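Local coordinates for putative HTH-type transcriptional regulator PH0061 (Pyrococcus horikoshii, PDB 2DBB), which probably binds specific DNA sequences as an AsnC-family transcriptional regulator with a helix-turn-helix domain, at residues L33-T36 and R37-A41; D83-I86 and S87-D91. All blocks are in the same frame, centred on the assembly; numbering follows the deposited sequence.

How the contacts relate
From the N terminus, the chain first meets contact 1, where the turn after helix 26-32 runs into helix 37-49; its bonds close the first turn of that helix inside the predicted helix-turn-helix motif. Strand 53-60 leads away, strand 67-76 enters the antiparallel sheet, and helix 79-89 follows, packed on strand 95-102 of that sheet. Contact 2 closes the last turns of this helix. The two contacts lie in series, neither nesting nor crossing, on opposite sides of the chain's centre, with their centres about 41 Å apart and nearest atoms about 29 Å apart. Contact 1 lies at the start of one helix, contact 2 in the last turns of another.

Contact 1. Residues L33-T36 and R37-A41; sequences LNTT and RQRIA
Thr36 OG1 takes the backbone N-H of Arg39 in a fairly straight bond of 3.0 Å, with an N-H...O angle of 162°, which makes Thr36 the N-cap of helix 37-49. The hydroxyl sits between its own backbone N and carbonyl carbon (chi1 73°), and from there it faces the first turn. Its carbonyl works beside it: Thr36 O accepts Ile40 N at 3.1 Å, the donor tilted from the carbonyl plane. Arg39 CG is tight against Thr36 OG1, at 3.0 Å, and the side chain then runs extended past Thr35, whose OG1 lies 3.6 Å from Arg39 CD. On another flank Gln38 bends back at chi2, setting its NE2 3.3 Å from Thr36 CB without a hydrogen bond to the hydroxyl.

Next to the cap is a small apolar cluster: Thr35 CG2 lies 3.6 Å from Ile40 CD1, and the same Ile40 methyl meets Leu33 CD1 at 3.9 Å, the Leu33 and Ile40 side chains crossing at about a right angle. Tyr26 and Leu29 of helix 26-32 and Leu14 of helix 9-18 also touch Ile40. Threonine hydroxyl and carbonyl thus satisfy two N-H groups of the first helical turn, while the methyls of Leu33 and Thr35 meet the buried Ile40 within the predicted helix-turn-helix motif.

Contact 2. Residues D83-I86 and S87-D91; sequences DKVI and SEISD
The C-terminal turns of helix 79-89 are held here by successive i+4 backbone bonds, two of them doubled by a serine hydroxyl. Lys84 O receives both Glu88 N, at 2.9 Å, and Ser87 OG, at 3.0 Å, and both donors come from the same face of its carbonyl plane. The hydroxyl arrives from well off to the side, with a C=O...O angle of 115°; a chi1 of 67° swings Ser87 OG back along the helix to reach it.

Two residues on, Ile86 O is gripped from opposite faces: Ser90 N comes in at 2.9 Å, tilted from the carbonyl plane, and Ser90 OG lies out of that plane, in a bond modelled at 2.5 Å, doubtfully short. With chi1 -69°, Ser90 OG lies beside its own backbone N, so that one residue clasps the carbonyl with both its donors. The hydroxyl also lies 3.6 Å from Ile86 CG2. Between these two sites, Ile89 N meets Val85 O almost head-on at 2.9 Å, and Ile89 CG1 lies 3.3 Å from Val85 O.

Ile86 and Ile89 pack on Val98 of strand 95-102, while Glu88 and Lys84 lie on a more exposed side. The second subunit touches this part: its Lys147 donates to Ser90 O, and its Arg146 packs on Ile86. Serine hydroxyls bonding back to carbonyls three or four residues earlier are a familiar feature of alpha-helices, here in an amphipathic helix laid against an antiparallel sheet.

Contact 1. Residues L33-T36 and R37-A41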
loop_
_atom_site.group_PDB
_atom_site.type_symbol
_atom_site.label_atom_id
_atom_site.label_comp_id
_atom_site.label_asym_id
_atom_site.label_seq_id
_atom_site.Cartn_x
_atom_site.Cartn_y
_atom_site.Cartn_z
ATOM N N LEU B 33 -14.885 -19.364 10.150
ATOM C CA LEU B 33 -15.771 -19.548 9.002
ATOM C C LEU B 33 -16.647 -20.797 9.042
ATOM O O LEU B 33 -17.311 -21.131 8.056
ATOM C CB LEU B 33 -14.944 -19.519 7.708
ATOM C CG LEU B 33 -14.225 -18.186 7.423
ATOM C CD1 LEU B 33 -13.300 -18.326 6.227
ATOM C CD2 LEU B 33 -15.255 -17.092 7.175
ATOM N N ASN B 34 -16.653 -21.481 10.181
ATOM C CA ASN B 34 -17.467 -22.682 10.356
ATOM C C ASN B 34 -17.305 -23.683 9.211
ATOM O O ASN B 34 -18.271 -24.056 8.546
ATOM C CB ASN B 34 -18.937 -22.281 10.505
ATOM C CG ASN B 34 -19.830 -23.452 10.866
ATOM O OD1 ASN B 34 -19.568 -24.181 11.824
ATOM N ND2 ASN B 34 -20.900 -23.630 10.104
ATOM N N THR B 35 -16.068 -24.107 8.984
ATOM C CA THR B 35 -15.754 -25.068 7.942
ATOM C C THR B 35 -14.585 -25.900 8.458
ATOM O O THR B 35 -14.222 -25.797 9.628
ATOM C CB THR B 35 -15.369 -24.359 6.619
ATOM O OG1 THR B 35 -15.027 -25.337 5.629
ATOM C CG2 THR B 35 -14.194 -23.418 6.831
ATOM N N THR B 36 -13.991 -26.722 7.607
ATOM C CA THR B 36 -12.880 -27.543 8.057
ATOM C C THR B 36 -11.546 -26.903 7.709
ATOM O O THR B 36 -11.461 -26.068 6.809
ATOM C CB THR B 36 -12.910 -28.938 7.421
ATOM O OG1 THR B 36 -12.535 -28.836 6.042
ATOM C CG2 THR B 36 -14.309 -29.535 7.522
ATOM N N ARG B 37 -10.509 -27.309 8.432
ATOM C CA ARG B 37 -9.166 -26.805 8.210
ATOM C C ARG B 37 -8.699 -27.230 6.827
ATOM O O ARG B 37 -8.035 -26.470 6.122
ATOM C CB ARG B 37 -8.229 -27.369 9.274
ATOM C CG ARG B 37 -6.759 -27.083 9.049
ATOM C CD ARG B 37 -5.942 -27.960 9.974
ATOM N NE ARG B 37 -6.704 -29.159 10.324
ATOM C CZ ARG B 37 -6.180 -30.267 10.838
ATOM N NH1 ARG B 37 -6.967 -31.297 11.124
ATOM N NH2 ARG B 37 -4.873 -30.354 11.051
ATOM N N GLN B 38 -9.051 -28.452 6.441
ATOM C CA GLN B 38 -8.670 -28.974 5.135
ATOM C C GLN B 38 -9.246 -28.097 4.021
ATOM O O GLN B 38 -8.542 -27.737 3.075
ATOM C CB GLN B 38 -9.158 -30.416 4.966
ATOM C CG GLN B 38 -8.473 -31.424 5.886
ATOM C CD GLN B 38 -9.006 -31.403 7.316
ATOM O OE1 GLN B 38 -8.340 -31.874 8.243
ATOM N NE2 GLN B 38 -10.214 -30.871 7.498
ATOM N N ARG B 39 -10.523 -27.753 4.136
ATOM C CA ARG B 39 -11.162 -26.917 3.129
ATOM C C ARG B 39 -10.533 -25.524 3.093
ATOM O O ARG B 39 -10.405 -24.922 2.027
ATOM C CB ARG B 39 -12.669 -26.823 3.390
ATOM C CG ARG B 39 -13.369 -28.171 3.283
ATOM C CD ARG B 39 -14.883 -28.041 3.289
ATOM N NE ARG B 39 -15.530 -29.348 3.184
ATOM C CZ ARG B 39 -16.835 -29.529 2.991
ATOM N NH1 ARG B 39 -17.331 -30.757 2.911
ATOM N NH2 ARG B 39 -17.645 -28.483 2.871
ATOM N N ILE B 40 -10.137 -25.011 4.255
ATOM C CA ILE B 40 -9.503 -23.702 4.307
ATOM C C ILE B 40 -8.158 -23.795 3.596
ATOM O O ILE B 40 -7.768 -22.888 2.862
ATOM C CB ILE B 40 -9.273 -23.230 5.763
ATOM C CG1 ILE B 40 -10.598 -22.773 6.377
ATOM C CG2 ILE B 40 -8.244 -22.088 5.798
ATOM C CD1 ILE B 40 -11.252 -21.615 5.650
ATOM N N ALA B 41 -7.454 -24.901 3.817
ATOM C CA ALA B 41 -6.153 -25.111 3.199
ATOM C C ALA B 41 -6.286 -25.076 1.684
ATOM O O ALA B 41 -5.549 -24.361 1.009
ATOM C CB ALA B 41 -5.569 -26.443 3.646
#

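Contact 2. Residues D83-I86 and S87-D91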
loop_
_atom_site.group_PDB
_atom_site.type_symbol
_atom_site.label_atom_id
_atom_site.label_comp_id
_atom_site.label_asym_id
_atom_site.label_seq_id
_atom_site.Cartn_x
_atom_site.Cartn_y
_atom_site.Cartn_z
ATOM N N ASP B 83 5.584 3.009 -20.719
ATOM C CA ASP B 83 5.938 1.612 -20.493
ATOM C C ASP B 83 7.418 1.416 -20.226
ATOM O O ASP B 83 7.798 0.588 -19.396
ATOM C CB ASP B 83 5.508 0.756 -21.685
ATOM C CG ASP B 83 4.001 0.611 -21.780
ATOM O OD1 ASP B 83 3.376 0.209 -20.774
ATOM O OD2 ASP B 83 3.439 0.895 -22.858
ATOM N N LYS B 84 8.254 2.180 -20.925
ATOM C CA LYS B 84 9.694 2.073 -20.742
ATOM C C LYS B 84 10.075 2.597 -19.368
ATOM O O LYS B 84 10.909 2.009 -18.688
ATOM C CB LYS B 84 10.446 2.858 -21.820
ATOM C CG LYS B 84 11.946 2.590 -21.825
ATOM C CD LYS B 84 12.636 3.308 -22.977
ATOM C CE LYS B 84 14.088 2.860 -23.141
ATOM N NZ LYS B 84 14.946 3.171 -21.962
ATOM N N VAL B 85 9.467 3.706 -18.959
ATOM C CA VAL B 85 9.758 4.267 -17.647
ATOM C C VAL B 85 9.393 3.232 -16.598
ATOM O O VAL B 85 10.159 2.968 -15.673
ATOM C CB VAL B 85 8.923 5.532 -17.356
ATOM C CG1 VAL B 85 9.163 5.984 -15.922
ATOM C CG2 VAL B 85 9.290 6.638 -18.324
ATOM N N ILE B 86 8.210 2.649 -16.760
ATOM C CA ILE B 86 7.708 1.656 -15.827
ATOM C C ILE B 86 8.607 0.434 -15.699
ATOM O O ILE B 86 8.828 -0.061 -14.593
ATOM C CB ILE B 86 6.288 1.227 -16.217
ATOM C CG1 ILE B 86 5.337 2.423 -16.044
ATOM C CG2 ILE B 86 5.847 0.041 -15.366
ATOM C CD1 ILE B 86 3.971 2.223 -16.641
ATOM N N SER B 87 9.131 -0.055 -16.820
ATOM C CA SER B 87 10.006 -1.221 -16.773
ATOM C C SER B 87 11.351 -0.799 -16.190
ATOM O O SER B 87 12.048 -1.598 -15.571
ATOM C CB SER B 87 10.201 -1.814 -18.175
ATOM O OG SER B 87 10.920 -0.928 -19.018
ATOM N N GLU B 88 11.696 0.470 -16.388
ATOM C CA GLU B 88 12.948 1.031 -15.890
ATOM C C GLU B 88 12.972 1.156 -14.366
ATOM O O GLU B 88 13.995 0.901 -13.735
ATOM C CB GLU B 88 13.179 2.415 -16.508
ATOM C CG GLU B 88 14.377 2.517 -17.447
ATOM C CD GLU B 88 15.712 2.374 -16.732
ATOM O OE1 GLU B 88 16.023 3.213 -15.855
ATOM O OE2 GLU B 88 16.452 1.419 -17.047
ATOM N N ILE B 89 11.845 1.541 -13.773
ATOM C CA ILE B 89 11.788 1.725 -12.326
ATOM C C ILE B 89 11.180 0.588 -11.505
ATOM O O ILE B 89 11.398 0.516 -10.296
ATOM C CB ILE B 89 11.013 3.015 -11.974
ATOM C CG1 ILE B 89 9.555 2.881 -12.421
ATOM C CG2 ILE B 89 11.673 4.215 -12.641
ATOM C CD1 ILE B 89 8.675 4.048 -12.031
ATOM N N SER B 90 10.422 -0.296 -12.142
ATOM C CA SER B 90 9.783 -1.388 -11.416
ATOM C C SER B 90 10.726 -2.325 -10.672
ATOM O O SER B 90 10.314 -2.983 -9.721
ATOM C CB SER B 90 8.898 -2.198 -12.358
ATOM O OG SER B 90 7.769 -1.435 -12.751
ATOM N N ASP B 91 11.986 -2.388 -11.095
ATOM C CA ASP B 91 12.950 -3.260 -10.438
ATOM C C ASP B 91 13.720 -2.575 -9.318
ATOM O O ASP B 91 14.449 -3.236 -8.584
ATOM C CB ASP B 91 13.949 -3.830 -11.447
ATOM C CG ASP B 91 13.282 -4.660 -12.516
ATOM O OD1 ASP B 91 12.257 -5.314 -12.211
ATOM O OD2 ASP B 91 13.789 -4.668 -13.660
#